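Local atomic coordinates of acylneuraminate lyase (PDB entry 4N4P), a protein that belongs to the dihydrodipicolinate synthetase family and is built as a TIM barrel, four copies of which make up the assembly. Residues I222-A225 and W226-N229. Sequence-based numbering, arbitrary orientation.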
loop_
_atom_site.group_PDB
_atom_site.type_symbol
_atom_site.label_atom_id
_atom_site.label_comp_id
_atom_site.label_asym_id
_atom_site.label_seq_id
_atom_site.Cartn_x
_atom_site.Cartn_y
_atom_site.Cartn_z
ATOM N N ILE A 222 30.370 -4.113 -13.291
ATOM C CA ILE A 222 29.930 -4.517 -11.942
ATOM C C ILE A 222 30.153 -6.027 -11.749
ATOM O O ILE A 222 30.724 -6.462 -10.750
ATOM C CB ILE A 222 28.454 -4.157 -11.674
ATOM C CG1 ILE A 222 28.262 -2.632 -11.638
ATOM C CG2 ILE A 222 27.974 -4.746 -10.340
ATOM C CD1 ILE A 222 26.811 -2.255 -11.840
ATOM N N ILE A 223 29.735 -6.809 -12.730
ATOM C CA ILE A 223 29.890 -8.263 -12.645
ATOM C C ILE A 223 31.374 -8.618 -12.522
ATOM O O ILE A 223 31.759 -9.433 -11.668
ATOM C CB ILE A 223 29.283 -8.968 -13.870
ATOM C CG1 ILE A 223 27.762 -8.743 -13.893
ATOM C CG2 ILE A 223 29.642 -10.499 -13.823
ATOM C CD1 ILE A 223 27.044 -9.217 -15.163
ATOM N N LYS A 224 32.200 -8.008 -13.361
ATOM C CA LYS A 224 33.652 -8.320 -13.331
ATOM C C LYS A 224 34.278 -7.929 -11.992
ATOM O O LYS A 224 35.067 -8.696 -11.423
ATOM C CB LYS A 224 34.395 -7.690 -14.510
ATOM C CG LYS A 224 33.931 -8.225 -15.885
ATOM C CD LYS A 224 33.871 -9.779 -15.982
ATOM C CE LYS A 224 35.219 -10.367 -16.382
ATOM N NZ LYS A 224 35.096 -11.668 -17.141
ATOM N N ALA A 225 33.905 -6.765 -11.472
ATOM C CA ALA A 225 34.392 -6.338 -10.147
ATOM C C ALA A 225 33.943 -7.296 -9.038
ATOM O O ALA A 225 34.715 -7.620 -8.129
ATOM C CB ALA A 225 33.936 -4.867 -9.829
ATOM N N TRP A 226 32.699 -7.753 -9.132
ATOM C CA TRP A 226 32.145 -8.686 -8.162
ATOM C C TRP A 226 32.902 -9.998 -8.233
ATOM O O TRP A 226 33.328 -10.499 -7.196
ATOM C CB TRP A 226 30.638 -8.903 -8.411
ATOM C CG TRP A 226 29.992 -9.729 -7.368
ATOM C CD1 TRP A 226 29.501 -9.308 -6.145
ATOM C CD2 TRP A 226 29.802 -11.131 -7.416
ATOM N NE1 TRP A 226 28.988 -10.376 -5.457
ATOM C CE2 TRP A 226 29.151 -11.508 -6.219
ATOM C CE3 TRP A 226 30.079 -12.112 -8.382
ATOM C CZ2 TRP A 226 28.809 -12.832 -5.936
ATOM C CZ3 TRP A 226 29.727 -13.433 -8.104
ATOM C CH2 TRP A 226 29.099 -13.777 -6.887
ATOM N N GLU A 227 33.100 -10.539 -9.443
ATOM C CA GLU A 227 33.855 -11.804 -9.595
ATOM C C GLU A 227 35.301 -11.662 -9.108
ATOM O O GLU A 227 35.880 -12.627 -8.605
ATOM C CB GLU A 227 33.841 -12.284 -11.065
ATOM C CG GLU A 227 32.452 -12.683 -11.533
ATOM C CD GLU A 227 32.401 -13.012 -13.009
ATOM O OE1 GLU A 227 33.336 -12.613 -13.729
ATOM O OE2 GLU A 227 31.413 -13.644 -13.446
ATOM N N ALA A 228 35.863 -10.466 -9.256
ATOM C CA ALA A 228 37.251 -10.177 -8.857
ATOM C C ALA A 228 37.398 -9.869 -7.365
ATOM O O ALA A 228 38.519 -9.638 -6.875
ATOM C CB ALA A 228 37.805 -9.031 -9.664
ATOM N N ASN A 229 36.279 -9.870 -6.643
ATOM C CA ASN A 229 36.261 -9.578 -5.204
ATOM C C ASN A 229 36.709 -8.160 -4.884
ATOM O O ASN A 229 37.229 -7.892 -3.791
ATOM C CB ASN A 229 37.103 -10.608 -4.407
ATOM C CG ASN A 229 36.725 -12.015 -4.735
ATOM O OD1 ASN A 229 35.558 -12.384 -4.626
ATOM N ND2 ASN A 229 37.701 -12.822 -5.149
#
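On the last turn of helix 212-227, the side chain of E227 runs alongside that of I223 and is crossed obliquely by that of K224. Extended beyond CG, it brings OE2 to 3.6 Å from I223 CG2, the branch set anti to the backbone N. K224, bent at chi2 and chi3, passes by the other oxygen: CD, above the carboxylate plane, is 3.7 Å from E227 OE1, and NZ, close to that plane, forms a long salt bridge to it at 4.0 Å. Such flexible charged residues suit this exposed side, whereas I223 packs on L196 and L200 of helix 196-201. W226, with CG anti to its own N (chi1 -174°), carries its indole away from the preceding turn; NE1 is hydrogen-bonded to T201 OG1, and the ring receives K231 of the second subunit in a cation-pi contact. Small A225 lets A233 of helix 231-248 approach. Along the backbone, E227 N hydrogen-bonds to I223 O at 2.8 Å, nearly straight (169°), while A228 N reaches K224 O with a more bent N-H (141°). N229 then takes positive phi, which asparagine tolerates well, and its N bonds to W226 O, one of the two bonds back into the last turn that, with the positive phi, define a Schellman motif.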